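Local coordinates for protein PKS (Streptomyces albus, PDB 4OQJ) that probably catalyses the carbon-carbon bond-forming condensation of carrier-protein-bound acyl units, as a ketosynthase of oxazolomycin biosynthesis, at residues 364-369 against 374-379; 382-387 against 431-436; 554-559 against 650-655. All coordinates share one frame; numbering follows the deposited sequence. Where two conformers were deposited one is given.

Interaction 1 (364-369 against 374-379); sequences SVKTNV and TAAGMA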
loop_
_atom_site.group_PDB
_atom_site.type_symbol
_atom_site.label_atom_id
_atom_site.label_comp_id
_atom_site.label_asym_id
_atom_site.label_seq_id
_atom_site.Cartn_x
_atom_site.Cartn_y
_atom_site.Cartn_z
ATOM N N SER A 364 -5.735 4.778 26.050
ATOM C CA SER A 364 -6.112 3.843 24.994
ATOM C C SER A 364 -7.617 3.827 24.742
ATOM O O SER A 364 -8.400 3.525 25.654
ATOM C CB SER A 364 -5.665 2.427 25.335
ATOM O OG SER A 364 -6.140 1.541 24.325
ATOM N N VAL A 365 -8.020 4.147 23.512
ATOM C CA VAL A 365 -9.432 4.092 23.127
ATOM C C VAL A 365 -9.948 2.650 23.113
ATOM O O VAL A 365 -11.155 2.411 23.090
ATOM C CB VAL A 365 -9.672 4.735 21.752
ATOM C CG1 VAL A 365 -9.154 3.836 20.593
ATOM C CG2 VAL A 365 -11.134 5.081 21.572
ATOM N N LYS A 366 -9.048 1.677 23.130
ATOM C CA LYS A 366 -9.501 0.296 23.240
ATOM C C LYS A 366 -10.252 0.084 24.569
ATOM O O LYS A 366 -11.057 -0.835 24.672
ATOM C CB LYS A 366 -8.331 -0.675 23.108
ATOM C CG LYS A 366 -7.735 -0.659 21.684
ATOM C CD LYS A 366 -6.728 -1.760 21.473
ATOM C CE LYS A 366 -6.206 -1.754 20.033
ATOM N NZ LYS A 366 -5.605 -0.443 19.691
ATOM N N THR A 367 -10.031 0.958 25.557
ATOM C CA THR A 367 -10.744 0.845 26.841
ATOM C C THR A 367 -12.198 1.316 26.712
ATOM O O THR A 367 -13.049 0.923 27.517
ATOM C CB THR A 367 -10.061 1.651 27.979
ATOM O OG1 THR A 367 -10.181 3.063 27.730
ATOM C CG2 THR A 367 -8.596 1.264 28.122
ATOM N N ASN A 368 -12.476 2.150 25.709
ATOM C CA ASN A 368 -13.847 2.581 25.423
ATOM C C ASN A 368 -14.566 1.571 24.525
ATOM O O ASN A 368 -15.650 1.097 24.857
ATOM C CB ASN A 368 -13.887 3.960 24.730
ATOM C CG ASN A 368 -13.196 5.054 25.515
ATOM O OD1 ASN A 368 -11.977 5.232 25.441
ATOM N ND2 ASN A 368 -13.986 5.830 26.237
ATOM N N VAL A 369 -13.967 1.269 23.370
ATOM C CA VAL A 369 -14.688 0.587 22.292
ATOM C C VAL A 369 -14.122 -0.778 21.923
ATOM O O VAL A 369 -14.614 -1.417 20.990
ATOM C CB VAL A 369 -14.726 1.456 20.997
ATOM C CG1 VAL A 369 -15.421 2.779 21.257
ATOM C CG2 VAL A 369 -13.313 1.678 20.427
ATOM N N THR A 374 -8.411 -4.166 12.136
ATOM C CA THR A 374 -7.949 -3.360 11.006
ATOM C C THR A 374 -8.207 -1.867 11.213
ATOM O O THR A 374 -7.422 -1.013 10.771
ATOM C CB THR A 374 -8.651 -3.829 9.707
ATOM O OG1 THR A 374 -8.748 -5.259 9.712
ATOM C CG2 THR A 374 -7.898 -3.375 8.472
ATOM N N ALA A 375 -9.306 -1.558 11.894
ATOM C CA ALA A 375 -9.721 -0.172 12.128
ATOM C C ALA A 375 -9.246 0.417 13.451
ATOM O O ALA A 375 -9.670 1.510 13.832
ATOM C CB ALA A 375 -11.239 -0.082 12.065
ATOM N N ALA A 376 -8.402 -0.302 14.178
ATOM C CA ALA A 376 -8.024 0.140 15.525
ATOM C C ALA A 376 -7.326 1.487 15.475
ATOM O O ALA A 376 -7.568 2.349 16.308
ATOM C CB ALA A 376 -7.131 -0.890 16.198
ATOM N N GLY A 377 -6.461 1.661 14.480
ATOM C CA GLY A 377 -5.726 2.893 14.325
ATOM C C GLY A 377 -6.615 4.074 13.990
ATOM O O GLY A 377 -6.271 5.213 14.325
HETATM N N MSE A 378 -7.738 3.828 13.317
HETATM C CA MSE A 378 -8.692 4.916 13.039
HETATM C C MSE A 378 -9.344 5.380 14.336
HETATM O O MSE A 378 -9.491 6.571 14.579
HETATM C CB MSE A 378 -9.792 4.478 12.054
HETATM C CG MSE A 378 -9.438 4.570 10.566
HETATM SE SE MSE A 378 -8.986 6.389 9.995
HETATM C CE MSE A 378 -7.208 5.887 9.824
ATOM N N ALA A 379 -9.739 4.435 15.177
ATOM C CA ALA A 379 -10.347 4.795 16.445
ATOM C C ALA A 379 -9.341 5.601 17.288
ATOM O O ALA A 379 -9.695 6.605 17.908
ATOM C CB ALA A 379 -10.816 3.548 17.189
HETATM O O HOH W 1 -7.224 1.558 18.969
#
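Val-365 packs against the start of helix 376-390: its CG1 methyl lies 3.8 Å from Ala-379 CB and just as close to that residue's carbonyl carbon. CG1 sits between the backbone N and the carbonyl carbon of Val-365 (chi1 74°), and this turn aims the methyl at the helix. Val-369, at the end of the short helix that follows Val-365, joins more loosely, its CG2 4.5 Å from Ala-379 CB. The other side of the contact is looser and polar, yet still buried, and a water bridges it. There Lys-366 reaches across with an extended chain that bends only at its last torsion (chi4 57°), so that NZ passes 3.8 Å from Ala-376 CB. A single water then completes the link, accepting from Lys-366 NZ at 2.7 Å and donating to Ala-376 O at 2.8 Å. Lys-366 NZ also bonds His-329 O, and His-371, in the loop joining the two segments, touches the lysine side chain. A capping bond from Lys-366 N to Ser-364 OG holds the turn that carries Val-365 and Lys-366. The chemistry is therefore split: methyl packing joins the Val-365 turn to helix 376-390, while carbonyl and water partners fix the buried lysine nitrogen.

Interaction 2 (382-387 against 431-436); sequences IKTILM and AGVSSF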
loop_
_atom_site.group_PDB
_atom_site.type_symbol
_atom_site.label_atom_id
_atom_site.label_comp_id
_atom_site.label_asym_id
_atom_site.label_seq_id
_atom_site.Cartn_x
_atom_site.Cartn_y
_atom_site.Cartn_z
ATOM N N ILE A 382 -8.590 9.198 15.365
ATOM C CA ILE A 382 -9.731 10.092 15.405
ATOM C C ILE A 382 -9.984 10.560 16.833
ATOM O O ILE A 382 -10.307 11.712 17.016
ATOM C CB ILE A 382 -10.990 9.451 14.785
ATOM C CG1 ILE A 382 -10.790 9.358 13.268
ATOM C CG2 ILE A 382 -12.235 10.308 15.070
ATOM C CD1 ILE A 382 -11.852 8.576 12.519
ATOM N N LYS A 383 -9.789 9.711 17.845
ATOM C CA LYS A 383 -9.910 10.175 19.228
ATOM C C LYS A 383 -8.932 11.308 19.461
ATOM O O LYS A 383 -9.271 12.315 20.070
ATOM C CB LYS A 383 -9.641 9.045 20.244
ATOM C CG LYS A 383 -9.176 9.516 21.638
ATOM C CD LYS A 383 -8.795 8.329 22.533
ATOM C CE LYS A 383 -8.237 8.800 23.879
ATOM N NZ LYS A 383 -7.837 7.635 24.672
ATOM N N THR A 384 -7.708 11.128 18.979
ATOM C CA THR A 384 -6.637 12.082 19.244
ATOM C C THR A 384 -6.908 13.387 18.500
ATOM O O THR A 384 -6.674 14.470 19.025
ATOM C CB THR A 384 -5.255 11.481 18.836
ATOM O OG1 THR A 384 -5.016 10.289 19.603
ATOM C CG2 THR A 384 -4.129 12.461 19.074
ATOM N N ILE A 385 -7.429 13.288 17.286
ATOM C CA ILE A 385 -7.808 14.485 16.532
ATOM C C ILE A 385 -8.894 15.285 17.264
ATOM O O ILE A 385 -8.816 16.505 17.344
ATOM C CB ILE A 385 -8.296 14.120 15.116
ATOM C CG1 ILE A 385 -7.117 13.644 14.270
ATOM C CG2 ILE A 385 -8.978 15.317 14.443
ATOM C CD1 ILE A 385 -7.519 12.973 12.966
ATOM N N LEU A 386 -9.899 14.606 17.809
ATOM C CA LEU A 386 -10.983 15.300 18.505
ATOM C C LEU A 386 -10.493 15.969 19.792
ATOM O O LEU A 386 -10.895 17.095 20.105
ATOM C CB LEU A 386 -12.126 14.330 18.814
ATOM C CG LEU A 386 -12.858 13.820 17.558
ATOM C CD1 LEU A 386 -13.771 12.653 17.886
ATOM C CD2 LEU A 386 -13.672 14.944 16.913
HETATM N N MSE A 387 -9.634 15.282 20.535
HETATM C CA MSE A 387 -9.049 15.840 21.754
HETATM C C MSE A 387 -8.326 17.138 21.449
HETATM O O MSE A 387 -8.441 18.107 22.199
HETATM C CB MSE A 387 -8.054 14.858 22.395
HETATM C CG MSE A 387 -8.665 13.631 23.012
HETATM SE SE MSE A 387 -7.249 12.340 23.462
HETATM C CE MSE A 387 -6.282 13.380 24.776
ATOM N N ALA A 431 0.570 15.328 19.935
ATOM C CA ALA A 431 0.315 13.975 20.378
ATOM C C ALA A 431 0.989 12.955 19.482
ATOM O O ALA A 431 1.299 13.230 18.310
ATOM C CB ALA A 431 -1.187 13.707 20.417
ATOM N N GLY A 432 1.199 11.767 20.042
ATOM C CA GLY A 432 1.571 10.606 19.257
ATOM C C GLY A 432 0.450 9.576 19.236
ATOM O O GLY A 432 -0.307 9.434 20.201
ATOM N N VAL A 433 0.354 8.856 18.130
ATOM C CA VAL A 433 -0.608 7.782 17.980
ATOM C C VAL A 433 0.100 6.536 17.470
ATOM O O VAL A 433 0.689 6.558 16.381
ATOM C CB VAL A 433 -1.720 8.162 16.997
ATOM C CG1 VAL A 433 -2.791 7.082 16.972
ATOM C CG2 VAL A 433 -2.303 9.506 17.347
ATOM N N SER A 434 0.024 5.449 18.238
ATOM C CA SER A 434 0.671 4.187 17.879
ATOM C C SER A 434 -0.304 3.119 17.431
ATOM O O SER A 434 -1.424 3.033 17.925
ATOM C CB SER A 434 1.462 3.643 19.070
ATOM O OG SER A 434 2.530 4.509 19.387
ATOM N N SER A 435 0.151 2.267 16.526
ATOM C CA SER A 435 -0.589 1.065 16.165
ATOM C C SER A 435 0.388 -0.027 15.734
ATOM O O SER A 435 1.162 0.173 14.802
ATOM C CB SER A 435 -1.595 1.384 15.066
ATOM O OG SER A 435 -2.487 0.313 14.877
ATOM N N PHE A 436 0.348 -1.178 16.414
ATOM C CA PHE A 436 1.272 -2.283 16.161
ATOM C C PHE A 436 0.530 -3.549 15.748
ATOM O O PHE A 436 -0.318 -4.048 16.479
ATOM C CB PHE A 436 2.113 -2.573 17.401
ATOM C CG PHE A 436 2.709 -1.351 18.016
ATOM C CD1 PHE A 436 3.373 -0.421 17.235
ATOM C CD2 PHE A 436 2.589 -1.112 19.373
ATOM C CE1 PHE A 436 3.930 0.710 17.810
ATOM C CE2 PHE A 436 3.140 0.029 19.948
ATOM C CZ PHE A 436 3.803 0.928 19.173
#
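Helix-on-sheet packing of the thiolase fold joins helix 376-390 to strand 430-436, and the helix makes its contact through one residue, Thr-384. Its CG2 methyl is pressed onto Ala-431 CB at 3.5 Å, tighter than usual for two carbons. Two residues along the strand, Val-433 CG2 lies across the threonine, nearest Thr-384 OG1 at 3.6 Å, with Thr-384 CB and CG2 each at 3.9 Å. The Thr-384 and Val-433 side chains run past each other in opposite senses, so they meet alongside rather than end to end. Thr-384 CG2 stands anti to its own backbone N, while OG1 lies beside that N (chi1 -60°); from there the hydroxyl bonds back to Gly-380 O, one turn earlier in the helix. A polar atom in this buried contact is thereby satisfied by its own helix and meets the strand by van der Waals packing. Strand 430-436 runs between 441-448 and 325-327 in the sheet, and Tyr-325 and Glu-327 of the latter also touch Thr-384. Other sides of the helix are taken up by helix 38-46, through Phe-41 and Trp-42, and by Val-25 and Leu-28 of strand 23-31.

Interaction 3 (554-559 against 650-655); sequences GGTPEH and ALLPAA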
loop_
_atom_site.group_PDB
_atom_site.type_symbol
_atom_site.label_atom_id
_atom_site.label_comp_id
_atom_site.label_asym_id
_atom_site.label_seq_id
_atom_site.Cartn_x
_atom_site.Cartn_y
_atom_site.Cartn_z
ATOM N N GLY A 554 -44.147 47.453 -16.125
ATOM C CA GLY A 554 -43.381 48.651 -15.871
ATOM C C GLY A 554 -41.979 48.314 -15.404
ATOM O O GLY A 554 -41.685 47.177 -14.995
ATOM N N GLY A 555 -41.107 49.313 -15.472
ATOM C CA GLY A 555 -39.781 49.197 -14.905
ATOM C C GLY A 555 -39.864 48.974 -13.408
ATOM O O GLY A 555 -40.925 49.098 -12.794
ATOM N N THR A 556 -38.729 48.640 -12.815
ATOM C CA THR A 556 -38.653 48.368 -11.392
ATOM C C THR A 556 -37.395 49.039 -10.841
ATOM O O THR A 556 -36.404 48.354 -10.581
ATOM C CB THR A 556 -38.614 46.864 -11.145
ATOM O OG1 THR A 556 -37.463 46.304 -11.813
ATOM C CG2 THR A 556 -39.907 46.214 -11.674
ATOM N N PRO A 557 -37.428 50.377 -10.682
ATOM C CA PRO A 557 -36.188 51.133 -10.459
ATOM C C PRO A 557 -35.472 50.768 -9.162
ATOM O O PRO A 557 -34.251 50.672 -9.162
ATOM C CB PRO A 557 -36.659 52.592 -10.422
ATOM C CG PRO A 557 -38.035 52.591 -11.022
ATOM C CD PRO A 557 -38.611 51.259 -10.720
ATOM N N GLU A 558 -36.213 50.568 -8.079
ATOM C CA GLU A 558 -35.602 50.162 -6.819
ATOM C C GLU A 558 -34.934 48.795 -6.960
ATOM O O GLU A 558 -33.814 48.580 -6.478
ATOM C CB GLU A 558 -36.649 50.127 -5.704
ATOM C CG GLU A 558 -36.074 49.824 -4.327
ATOM C CD GLU A 558 -37.146 49.514 -3.298
ATOM O OE1 GLU A 558 -36.912 48.628 -2.450
ATOM O OE2 GLU A 558 -38.215 50.161 -3.334
ATOM N N HIS A 559 -35.623 47.871 -7.622
ATOM C CA HIS A 559 -35.086 46.538 -7.835
ATOM C C HIS A 559 -33.852 46.581 -8.734
ATOM O O HIS A 559 -32.857 45.907 -8.467
ATOM C CB HIS A 559 -36.134 45.615 -8.462
ATOM C CG HIS A 559 -35.564 44.310 -8.928
ATOM N ND1 HIS A 559 -35.019 43.384 -8.067
ATOM C CD2 HIS A 559 -35.440 43.790 -10.170
ATOM C CE1 HIS A 559 -34.587 42.341 -8.760
ATOM N NE2 HIS A 559 -34.829 42.565 -10.037
ATOM N N ALA A 650 -40.847 34.246 -13.821
ATOM C CA ALA A 650 -40.682 35.634 -14.251
ATOM C C ALA A 650 -39.305 36.176 -13.884
ATOM O O ALA A 650 -38.755 35.835 -12.843
ATOM C CB ALA A 650 -41.774 36.513 -13.644
ATOM N N LEU A 651 -38.761 37.017 -14.759
ATOM C CA LEU A 651 -37.455 37.635 -14.548
ATOM C C LEU A 651 -37.549 38.933 -13.737
ATOM O O LEU A 651 -36.527 39.545 -13.406
ATOM C CB LEU A 651 -36.793 37.904 -15.898
ATOM C CG LEU A 651 -36.330 36.642 -16.639
ATOM C CD1 LEU A 651 -36.004 36.959 -18.084
ATOM C CD2 LEU A 651 -35.123 36.027 -15.949
ATOM N N LEU A 652 -38.776 39.334 -13.414
ATOM C CA LEU A 652 -39.035 40.529 -12.613
ATOM C C LEU A 652 -39.768 40.197 -11.327
ATOM O O LEU A 652 -40.657 39.347 -11.330
ATOM C CB LEU A 652 -39.874 41.528 -13.390
ATOM C CG LEU A 652 -39.195 42.371 -14.452
ATOM C CD1 LEU A 652 -40.175 43.403 -14.931
ATOM C CD2 LEU A 652 -37.926 43.029 -13.936
ATOM N N PRO A 653 -39.426 40.885 -10.225
ATOM C CA PRO A 653 -40.198 40.651 -9.003
ATOM C C PRO A 653 -41.649 41.084 -9.188
ATOM O O PRO A 653 -41.923 42.048 -9.918
ATOM C CB PRO A 653 -39.497 41.529 -7.956
ATOM C CG PRO A 653 -38.202 41.944 -8.576
ATOM C CD PRO A 653 -38.431 41.954 -10.042
ATOM N N ALA A 654 -42.571 40.370 -8.552
ATOM C CA ALA A 654 -43.960 40.809 -8.515
ATOM C C ALA A 654 -44.054 42.039 -7.621
ATOM O O ALA A 654 -43.182 42.267 -6.778
ATOM C CB ALA A 654 -44.865 39.698 -8.005
ATOM N N ALA A 655 -45.103 42.834 -7.798
ATOM C CA ALA A 655 -45.301 43.993 -6.939
ATOM C C ALA A 655 -45.291 43.541 -5.481
ATOM O O ALA A 655 -45.785 42.455 -5.155
ATOM C CB ALA A 655 -46.606 44.707 -7.278
HETATM O O HOH W 2 -34.472 40.809 -12.113
#
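Pro-653 turns its CG-CD edge onto one face of the His-559 imidazole, and this CH-pi contact is the centre of the interaction, in a region far from the centre of the chain. Pro-653 CG stands 3.4 Å from the ring centroid, only 6° off the normal, so it sits almost exactly above the middle of the ring. The neighbouring CD is shifted toward one side, where it comes within 3.5 Å of His-559 CD2. The histidine reaches this place with CG anti to the backbone N (chi1 170°), which carries the ring off the first turn of helix 557-566 toward the loop.

Polar contacts lie round the ring's edge. Water 2, in the ring plane, is 2.7 Å from His-559 NE2 and donates to Leu-651 O at the same distance, bridging helix and loop. On the other nitrogen, ND1 accepts from Gly-660 N. With both nitrogens engaged and the proline on one face, rotation of the imidazole should be well restricted; Phe-663 meets it as well, its ring plane at about 90°.

The remaining contacts are looser van der Waals approaches of Leu-652 methyls to oxygens. CD2 lies 3.9 Å from Thr-556 OG1, and CD1 is 4.1 Å from Gly-554 O, on a poorly ordered residue. Val-600 of helix 594-610 touches both Leu-652 and His-559, whereas the Gly-554 end opens toward solvent.

Thr-556 occupies the N-cap position of helix 557-566 without making a side-chain cap. Taken together this is proline-aromatic CH-pi packing, joining the start of that helix to the loop between strand 648-650 and helix 660-673.

From the N terminus, the chain makes the three contacts in series, with neither nesting nor crossing. Interaction 1 closes a four-residue turn, joining the turn at 364-369 to helix 376-390. The chain continues along that same helix into interaction 2, which closes a loop of 43 residues when strand 430-436 returns against it. These two are neighbours, about 9 Å between centres, and they touch: Lys-383 NZ, salt-bridged to Glu-327, packs near Val-365 N, and Gly-377 CA lies against Ser-435 OG. Interaction 3 comes much later, closes a 90-residue loop and joins helix 557-566 to the 650-655 loop, about 58 Å from interaction 2, centre to centre, on the opposite side of the chain's centre.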